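Long-range contacts in Rad2p (Saccharomyces cerevisiae, PDB 4Q0Z), which cuts single-stranded DNA as a magnesium-dependent endonuclease of the XPG/RAD2 family and is essential for the incision step of excision repair of damaged DNA: residues V72-G77 and A174-L179; I189-D194 and I203-F208. All blocks are in the same frame, centred on the assembly; numbering follows the deposited sequence.

Interaction 1 of 2, residues V72-G77 and A174-L179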
ATOM      1  N   VAL A  72      24.022  32.249  -4.785  1.00  8.69           N
ATOM      2  CA  VAL A  72      25.354  31.703  -4.989  1.00 13.54           C
ATOM      3  C   VAL A  72      25.181  30.203  -5.160  1.00 15.94           C
ATOM      4  O   VAL A  72      24.572  29.531  -4.324  1.00 10.68           O
ATOM      5  CB  VAL A  72      26.367  32.071  -3.861  1.00 18.78           C
ATOM      6  CG1 VAL A  72      25.749  31.910  -2.523  1.00 14.46           C
ATOM      7  CG2 VAL A  72      27.676  31.226  -3.986  1.00 12.31           C
ATOM      8  N   PHE A  73      25.680  29.698  -6.282  1.00 12.71           N
ATOM      9  CA  PHE A  73      25.434  28.326  -6.680  1.00 11.30           C
ATOM     10  C   PHE A  73      26.476  27.411  -6.057  1.00 19.12           C
ATOM     11  O   PHE A  73      27.654  27.752  -5.993  1.00 16.27           O
ATOM     12  CB  PHE A  73      25.448  28.213  -8.202  1.00  9.97           C
ATOM     13  CG  PHE A  73      24.113  28.506  -8.845  1.00 19.24           C
ATOM     14  CD1 PHE A  73      23.470  29.720  -8.631  1.00  4.52           C
ATOM     15  CD2 PHE A  73      23.506  27.569  -9.679  1.00 13.07           C
ATOM     16  CE1 PHE A  73      22.243  29.980  -9.216  1.00  6.89           C
ATOM     17  CE2 PHE A  73      22.278  27.832 -10.267  1.00 11.95           C
ATOM     18  CZ  PHE A  73      21.642  29.034 -10.034  1.00  5.60           C
ATOM     19  N   VAL A  74      26.028  26.257  -5.577  1.00 15.11           N
ATOM     20  CA  VAL A  74      26.915  25.310  -4.914  1.00 13.24           C
ATOM     21  C   VAL A  74      26.837  23.967  -5.635  1.00 14.84           C
ATOM     22  O   VAL A  74      25.747  23.424  -5.831  1.00 22.14           O
ATOM     23  CB  VAL A  74      26.548  25.141  -3.416  1.00 13.34           C
ATOM     24  CG1 VAL A  74      27.533  24.210  -2.713  1.00 11.93           C
ATOM     25  CG2 VAL A  74      26.479  26.514  -2.717  1.00  9.97           C
ATOM     26  N   PHE A  75      27.997  23.458  -6.040  1.00 12.97           N
ATOM     27  CA  PHE A  75      28.108  22.208  -6.770  1.00 13.16           C
ATOM     28  C   PHE A  75      28.801  21.190  -5.880  1.00 17.11           C
ATOM     29  O   PHE A  75      29.602  21.562  -5.018  1.00 17.06           O
ATOM     30  CB  PHE A  75      28.945  22.404  -8.052  1.00 21.94           C
ATOM     31  CG  PHE A  75      28.262  23.224  -9.116  1.00 16.18           C
ATOM     32  CD1 PHE A  75      27.463  22.624 -10.059  1.00 10.67           C
ATOM     33  CD2 PHE A  75      28.424  24.602  -9.166  1.00 19.87           C
ATOM     34  CE1 PHE A  75      26.832  23.371 -11.030  1.00 23.84           C
ATOM     35  CE2 PHE A  75      27.803  25.351 -10.141  1.00 22.55           C
ATOM     36  CZ  PHE A  75      27.004  24.733 -11.075  1.00 20.63           C
ATOM     37  N   ASP A  76      28.496  19.911  -6.097  1.00 12.75           N
ATOM     38  CA  ASP A  76      29.162  18.817  -5.392  1.00 14.60           C
ATOM     39  C   ASP A  76      30.610  18.755  -5.819  1.00 23.93           C
ATOM     40  O   ASP A  76      30.915  18.929  -7.001  1.00 19.44           O
ATOM     41  CB  ASP A  76      28.558  17.460  -5.780  1.00 21.55           C
ATOM     42  CG  ASP A  76      27.281  17.114  -5.023  1.00 30.25           C
ATOM     43  OD1 ASP A  76      27.063  17.605  -3.893  1.00 24.69           O
ATOM     44  OD2 ASP A  76      26.493  16.318  -5.572  1.00 34.91           O
ATOM     45  N   GLY A  77      31.496  18.485  -4.867  1.00 18.47           N
ATOM     46  CA  GLY A  77      32.840  18.044  -5.187  1.00 17.59           C
ATOM     47  C   GLY A  77      32.798  16.529  -5.246  1.00 31.82           C
ATOM     48  O   GLY A  77      32.091  15.955  -6.070  1.00 42.73           O
ATOM     49  N   ALA A 174      25.800  20.178   2.519  1.00 15.74           N
ATOM     50  CA  ALA A 174      26.546  20.431   3.741  1.00 16.76           C
ATOM     51  C   ALA A 174      27.244  21.791   3.653  1.00 20.28           C
ATOM     52  O   ALA A 174      27.252  22.558   4.620  1.00 29.59           O
ATOM     53  CB  ALA A 174      27.544  19.296   4.011  1.00 13.61           C
ATOM     54  N   GLN A 175      27.810  22.087   2.485  1.00 16.20           N
ATOM     55  CA  GLN A 175      28.465  23.372   2.242  1.00 12.53           C
ATOM     56  C   GLN A 175      27.427  24.494   2.338  1.00 16.80           C
ATOM     57  O   GLN A 175      27.699  25.540   2.941  1.00 17.83           O
ATOM     58  CB  GLN A 175      29.173  23.381   0.877  1.00 10.99           C
ATOM     59  CG  GLN A 175      29.978  24.647   0.588  1.00 13.25           C
ATOM     60  CD  GLN A 175      31.093  24.842   1.600  1.00 18.97           C
ATOM     61  OE1 GLN A 175      31.837  23.909   1.906  1.00 19.14           O
ATOM     62  NE2 GLN A 175      31.194  26.048   2.151  1.00 20.04           N
ATOM     63  N   CYS A 176      26.229  24.261   1.787  1.00 12.23           N
ATOM     64  CA  CYS A 176      25.133  25.231   1.912  1.00 11.54           C
ATOM     65  C   CYS A 176      24.825  25.558   3.368  1.00 14.67           C
ATOM     66  O   CYS A 176      24.632  26.716   3.710  1.00 14.47           O
ATOM     67  CB  CYS A 176      23.854  24.749   1.229  1.00  7.94           C
ATOM     68  SG  CYS A 176      23.929  24.766  -0.562  1.00 16.58           S
ATOM     69  N   ALA A 177      24.793  24.543   4.225  1.00 12.82           N
ATOM     70  CA  ALA A 177      24.545  24.768   5.649  1.00  9.83           C
ATOM     71  C   ALA A 177      25.646  25.610   6.271  1.00 19.77           C
ATOM     72  O   ALA A 177      25.395  26.441   7.151  1.00 17.67           O
ATOM     73  CB  ALA A 177      24.428  23.454   6.384  1.00  8.74           C
ATOM     74  N   GLU A 178      26.870  25.388   5.811  1.00 14.07           N
ATOM     75  CA  GLU A 178      28.011  26.081   6.381  1.00 16.99           C
ATOM     76  C   GLU A 178      27.998  27.548   5.958  1.00 19.72           C
ATOM     77  O   GLU A 178      28.293  28.430   6.774  1.00 18.56           O
ATOM     78  CB  GLU A 178      29.316  25.392   5.958  1.00 19.74           C
ATOM     79  CG  GLU A 178      30.585  26.121   6.360  1.00 19.63           C
ATOM     80  CD  GLU A 178      30.854  26.094   7.849  1.00 23.96           C
ATOM     81  OE1 GLU A 178      30.097  25.450   8.604  1.00 23.43           O
ATOM     82  OE2 GLU A 178      31.842  26.717   8.269  1.00 36.49           O
ATOM     83  N   LEU A 179      27.653  27.800   4.689  1.00 14.16           N
ATOM     84  CA  LEU A 179      27.510  29.169   4.189  1.00 15.22           C
ATOM     85  C   LEU A 179      26.501  29.956   5.034  1.00 23.01           C
ATOM     86  O   LEU A 179      26.747  31.106   5.384  1.00 12.75           O
ATOM     87  CB  LEU A 179      27.079  29.194   2.718  1.00  7.15           C
ATOM     88  CG  LEU A 179      27.993  28.558   1.663  1.00 14.68           C
ATOM     89  CD1 LEU A 179      27.510  28.914   0.265  1.00 10.99           C
ATOM     90  CD2 LEU A 179      29.459  28.955   1.836  1.00 10.47           C
TER

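Interaction 2 of 2, residues I189-D194 and I203-F208. With CA (calcium ion), chain I; nucleotides of chain C.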
ATOM      1  N   ILE A 189      18.428  27.461  -0.653  1.00 13.54           N
ATOM      2  CA  ILE A 189      17.556  26.852  -1.647  1.00  8.07           C
ATOM      3  C   ILE A 189      18.023  25.426  -2.020  1.00 19.62           C
ATOM      4  O   ILE A 189      19.084  25.234  -2.654  1.00 11.72           O
ATOM      5  CB  ILE A 189      17.451  27.728  -2.921  1.00 10.95           C
ATOM      6  CG1 ILE A 189      16.711  29.028  -2.597  1.00 12.22           C
ATOM      7  CG2 ILE A 189      16.723  26.973  -4.028  1.00  5.47           C
ATOM      8  CD1 ILE A 189      16.762  30.079  -3.667  1.00 10.65           C
ATOM      9  N   THR A 190      17.216  24.448  -1.611  1.00  9.30           N
ATOM     10  CA  THR A 190      17.457  23.035  -1.854  1.00  9.88           C
ATOM     11  C   THR A 190      16.175  22.253  -1.647  1.00 14.02           C
ATOM     12  O   THR A 190      15.268  22.682  -0.920  1.00  9.52           O
ATOM     13  CB  THR A 190      18.507  22.418  -0.881  1.00  9.94           C
ATOM     14  OG1 THR A 190      18.731  21.048  -1.227  1.00 11.68           O
ATOM     15  CG2 THR A 190      18.029  22.461   0.557  1.00 12.34           C
ATOM     16  N   ASP A 191      16.114  21.093  -2.284  1.00 12.64           N
ATOM     17  CA  ASP A 191      15.017  20.157  -2.093  1.00 12.81           C
ATOM     18  C   ASP A 191      15.508  18.898  -1.368  1.00 10.73           C
ATOM     19  O   ASP A 191      14.745  17.961  -1.158  1.00 13.33           O
ATOM     20  CB  ASP A 191      14.402  19.765  -3.443  1.00 11.82           C
ATOM     21  CG  ASP A 191      13.749  20.943  -4.185  1.00 11.32           C
ATOM     22  OD1 ASP A 191      13.149  21.825  -3.556  1.00 15.86           O
ATOM     23  OD2 ASP A 191      13.831  20.974  -5.432  1.00 42.40           O
ATOM     24  N   ASP A 192      16.782  18.874  -0.978  1.00 11.48           N
ATOM     25  CA  ASP A 192      17.337  17.687  -0.341  1.00 12.13           C
ATOM     26  C   ASP A 192      17.297  17.733   1.206  1.00 20.88           C
ATOM     27  O   ASP A 192      17.966  18.540   1.845  1.00 13.87           O
ATOM     28  CB  ASP A 192      18.751  17.416  -0.830  1.00 13.39           C
ATOM     29  CG  ASP A 192      19.222  16.043  -0.454  1.00 18.17           C
ATOM     30  OD1 ASP A 192      19.330  15.772   0.754  1.00 23.75           O
ATOM     31  OD2 ASP A 192      19.447  15.215  -1.354  1.00 40.19           O
ATOM     32  N   SER A 193      16.524  16.828   1.790  1.00 13.88           N
ATOM     33  CA  SER A 193      16.330  16.803   3.236  1.00 12.57           C
ATOM     34  C   SER A 193      17.608  16.547   4.038  1.00 14.70           C
ATOM     35  O   SER A 193      17.658  16.903   5.212  1.00 17.98           O
ATOM     36  CB  SER A 193      15.235  15.797   3.630  1.00 13.55           C
ATOM     37  OG  SER A 193      15.578  14.473   3.235  1.00 15.69           O
ATOM     38  N   ASP A 194      18.640  15.966   3.418  1.00 10.44           N
ATOM     39  CA  ASP A 194      19.946  15.839   4.086  1.00 16.31           C
ATOM     40  C   ASP A 194      20.447  17.148   4.692  1.00 18.68           C
ATOM     41  O   ASP A 194      21.115  17.128   5.727  1.00 22.11           O
ATOM     42  CB  ASP A 194      21.035  15.281   3.151  1.00 22.35           C
ATOM     43  CG  ASP A 194      20.932  13.767   2.964  1.00 24.84           C
ATOM     44  OD1 ASP A 194      20.415  13.084   3.876  1.00 18.84           O
ATOM     45  OD2 ASP A 194      21.372  13.264   1.911  1.00 38.30           O
ATOM     46  N   ILE A 203      15.358  26.774   5.065  1.00 14.82           N
ATOM     47  CA  ILE A 203      15.380  26.024   3.851  1.00  6.04           C
ATOM     48  C   ILE A 203      14.204  26.480   3.041  1.00 15.14           C
ATOM     49  O   ILE A 203      13.089  26.588   3.559  1.00 14.52           O
ATOM     50  CB  ILE A 203      15.240  24.525   4.165  1.00 14.37           C
ATOM     51  CG1 ILE A 203      16.381  24.090   5.084  1.00 11.96           C
ATOM     52  CG2 ILE A 203      15.254  23.707   2.906  1.00 10.37           C
ATOM     53  CD1 ILE A 203      17.737  24.483   4.525  1.00 14.00           C
ATOM     54  N   TYR A 204      14.461  26.774   1.770  1.00 14.76           N
ATOM     55  CA  TYR A 204      13.406  27.140   0.848  1.00 12.68           C
ATOM     56  C   TYR A 204      13.233  26.027  -0.175  1.00 12.97           C
ATOM     57  O   TYR A 204      14.085  25.816  -1.035  1.00 16.85           O
ATOM     58  CB  TYR A 204      13.739  28.461   0.186  1.00 11.04           C
ATOM     59  CG  TYR A 204      13.731  29.623   1.146  1.00 14.76           C
ATOM     60  CD1 TYR A 204      14.842  29.905   1.952  1.00 13.51           C
ATOM     61  CD2 TYR A 204      12.608  30.448   1.251  1.00 15.18           C
ATOM     62  CE1 TYR A 204      14.835  30.983   2.839  1.00  7.35           C
ATOM     63  CE2 TYR A 204      12.585  31.515   2.136  1.00 13.21           C
ATOM     64  CZ  TYR A 204      13.701  31.783   2.915  1.00 12.53           C
ATOM     65  OH  TYR A 204      13.662  32.846   3.770  1.00 17.13           O
ATOM     66  N   LYS A 205      12.115  25.322  -0.062  1.00 12.00           N
ATOM     67  CA  LYS A 205      11.873  24.085  -0.787  1.00 11.14           C
ATOM     68  C   LYS A 205      10.898  24.306  -1.929  1.00 13.97           C
ATOM     69  O   LYS A 205       9.987  25.113  -1.801  1.00 12.91           O
ATOM     70  CB  LYS A 205      11.332  23.038   0.192  1.00  9.43           C
ATOM     71  CG  LYS A 205      10.620  21.852  -0.435  1.00 18.56           C
ATOM     72  CD  LYS A 205      11.255  20.546  -0.029  1.00 17.78           C
ATOM     73  CE  LYS A 205      10.260  19.405  -0.145  1.00 24.55           C
ATOM     74  NZ  LYS A 205       9.390  19.487  -1.337  1.00 19.85           N
ATOM     75  N   ASN A 206      11.088  23.568  -3.024  1.00  7.00           N
ATOM     76  CA  ASN A 206      10.295  23.712  -4.251  1.00 12.09           C
ATOM     77  C   ASN A 206      10.405  25.083  -4.925  1.00 18.85           C
ATOM     78  O   ASN A 206       9.436  25.571  -5.512  1.00 14.47           O
ATOM     79  CB  ASN A 206       8.818  23.385  -4.021  1.00 18.26           C
ATOM     80  CG  ASN A 206       8.602  22.021  -3.388  1.00 24.33           C
ATOM     81  OD1 ASN A 206       9.455  21.140  -3.449  1.00 25.89           O
ATOM     82  ND2 ASN A 206       7.444  21.844  -2.789  1.00 17.81           N
ATOM     83  N   MET A 207      11.583  25.698  -4.844  1.00 15.78           N
ATOM     84  CA  MET A 207      11.815  26.979  -5.497  1.00 18.47           C
ATOM     85  C   MET A 207      11.520  26.881  -6.987  1.00 15.58           C
ATOM     86  O   MET A 207      10.955  27.792  -7.567  1.00 14.69           O
ATOM     87  CB  MET A 207      13.250  27.460  -5.274  1.00 19.52           C
ATOM     88  CG  MET A 207      13.576  28.788  -5.961  1.00 14.99           C
ATOM     89  SD  MET A 207      12.690  30.196  -5.260  1.00 20.45           S
ATOM     90  CE  MET A 207      13.218  30.170  -3.570  1.00 31.67           C
ATOM     91  N   PHE A 208      11.856  25.748  -7.590  1.00 12.00           N
ATOM     92  CA  PHE A 208      11.690  25.617  -9.030  1.00 17.57           C
ATOM     93  C   PHE A 208      10.556  24.722  -9.519  1.00 14.78           C
ATOM     94  O   PHE A 208      10.525  24.338 -10.680  1.00 23.36           O
ATOM     95  CB  PHE A 208      13.035  25.305  -9.690  1.00 18.29           C
ATOM     96  CG  PHE A 208      14.118  26.267  -9.273  1.00 19.17           C
ATOM     97  CD1 PHE A 208      14.190  27.530  -9.831  1.00 18.41           C
ATOM     98  CD2 PHE A 208      15.009  25.934  -8.272  1.00 19.76           C
ATOM     99  CE1 PHE A 208      15.162  28.443  -9.431  1.00 15.22           C
ATOM    100  CE2 PHE A 208      15.986  26.831  -7.864  1.00 13.81           C
ATOM    101  CZ  PHE A 208      16.060  28.092  -8.446  1.00 20.56           C
TER
HETATM  102 CA    CA I1001      22.233  14.376  -0.473  1.00 53.21          CA
ATOM    103  P    DT C  17       6.780  21.602 -12.633  0.50 46.34           P
ATOM    104  OP1  DT C  17       5.883  22.077 -11.549  0.50 45.35           O
ATOM    105  OP2  DT C  17       6.658  22.097 -14.029  0.50 37.10           O
ATOM    106  O5'  DT C  17       8.284  21.850 -12.148  0.50 49.36           O
ATOM    107  C5'  DT C  17       9.388  21.461 -12.957  0.50 39.57           C
ATOM    108  C4'  DT C  17      10.633  21.277 -12.106  0.50 37.62           C
ATOM    109  O4'  DT C  17      10.254  21.116 -10.712  0.50 40.70           O
ATOM    110  C3'  DT C  17      11.449  20.047 -12.480  0.50 40.41           C
ATOM    111  O3'  DT C  17      12.525  20.431 -13.329  0.50 36.87           O
ATOM    112  C2'  DT C  17      11.940  19.522 -11.133  0.50 41.44           C
ATOM    113  C1'  DT C  17      10.841  19.951 -10.153  0.50 40.12           C
ATOM    114  N1   DT C  17       9.741  18.935  -9.837  0.50 41.12           N
ATOM    115  C2   DT C  17      10.041  17.623  -9.487  0.50 38.40           C
ATOM    116  O2   DT C  17      11.168  17.164  -9.407  0.50 39.61           O
ATOM    117  N3   DT C  17       8.951  16.827  -9.225  0.50 37.87           N
ATOM    118  C4   DT C  17       7.616  17.187  -9.266  0.50 40.18           C
ATOM    119  O4   DT C  17       6.715  16.394  -9.017  0.50 32.33           O
ATOM    120  C5   DT C  17       7.361  18.563  -9.625  0.50 45.85           C
ATOM    121  C7   DT C  17       5.944  19.062  -9.695  0.50 30.01           C
ATOM    122  C6   DT C  17       8.420  19.354  -9.887  0.50 37.61           C
TER
HETATM  123  O   HOH W   1      13.859  24.599  -3.408  1.00 10.90           O
HETATM  124  O   HOH W   2      12.547  23.088  -6.549  1.00 12.06           O
HETATM  125  O   HOH W   3      24.816  13.573   0.207  1.00 39.62           O

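Interaction 1 of 2, residues V72-G77 and A174-L179
Val74 meets Gln175, Cys176 and Leu179 where the strand of residues 72-75 lies against the helix of residues 174-179, the two axes 9.1 Å apart at closest and running at 144°. Val74 CB already touches the helix, with Cys176 SG 3.9 Å away. From there the branches part. Val74 CG1, placed anti to the backbone N (chi1 -177°), goes to Gln175 and lies 4.0 Å from Gln175 CB, the two side chains crossing at about a right angle. Val74 CG2 packs on Cys176 SG at 3.8 Å and meets Leu179 CD1 tip to tip at 4.0 Å, bridging one helical turn. The same leucine methyl is at the limit of contact with Val72 CG1, so the valines two apart on the strand share it. No hydrogen bond crosses this buried, apolar interface; Gln175 bends at chi2 and carries its amide away, where OE1 accepts from Asp323 N. The contact joins the N-domain to the I-domain in the nuclease core. Strand 70-75 runs between strands 25-29 and 165-167, helix 172-181 packs over the face bearing Val72 and Val74, and helix 148-161 receives Phe73 and Phe75.

Interaction 2 of 2, residues I189-D194 and I203-F208
Ile189 forms a parallel bridge with Tyr204 and sends its side chain among Tyr204, Met207 and Phe208. With CG1 anti to the carbonyl carbon (chi1 -68°), the longer branch runs past Tyr204 CB and ends with Ile189 CD1 3.5 Å from Met207 CE, while Ile189 CG2 rests between Met207 CB and Phe208 CE2, 3.9 Å from Phe208 CE2. Met207 CG lies over the centre of the Phe208 ring, 3.5 Å above its plane, and bends further along the chain bring CE to Ile189. Cutting Ile189 back to an alanine would probably open a gap beside Met207 and Phe208 and leave the thioether end and the ring freer to shift. Thr190 N gives a weak bond to Tyr204 O, and its methyl packs on Ile203 CG2. Thr190 OG1 accepts from Asp192 N at 2.9 Å, closing an ST turn, and is hydrogen-bonded to Asp29 OD2. Asp191 turns its carboxylate to the other strand's end: Asp191 OD1 takes Asn206 N at 2.8 Å, nearly along the C-O axis, and water 1, while OD2 reaches Phe208 N through water 2. Asp192 OD1 accepts from Asp194 N, a capping bond at the turn into helix 194-197. Asp194 OD2 binds the calcium ion at 2.8 Å; by similarity both aspartates belong to the second magnesium site. On the other segment, Lys205 NZ bonds to Asn206 OD1 and makes a salt bridge to a DNA phosphate, and Phe208 O comes within 3.2 Å of O4' of DT17 of chain C, in the bound DNA. Strand 203-205 of the I-domain lies between parallel strand 187-189 and antiparallel strand 213-217; from the N-domain, helix 52-66 covers Ile189 and Phe208 and helix 5-9 meets Ile203.

In the fold
Both interactions are buried and reach the same mixed sheet, their centres about 13 Å apart and their nearest atoms about 5 Å apart. Interaction 1 sets a helix against a strand face, joins N-domain to I-domain, and relies on apolar packing alone. Interaction 2 stays within the I-domain, pairs neighbouring strands, and adds backbone, carboxylate and water-mediated bonds as residues 189-194 lead to the metal and residues 203-208 to the DNA, with Asp191 at the partly exposed margin. Strand 25-29 lies between strands 70-75 and 187-189: its Asp29, a metal ligand by similarity, touches Cys176 and bonds to Thr190, so interaction 1 borders the metal site by way of Asp29, while interaction 2 contributes Asp192 and Asp194 to it.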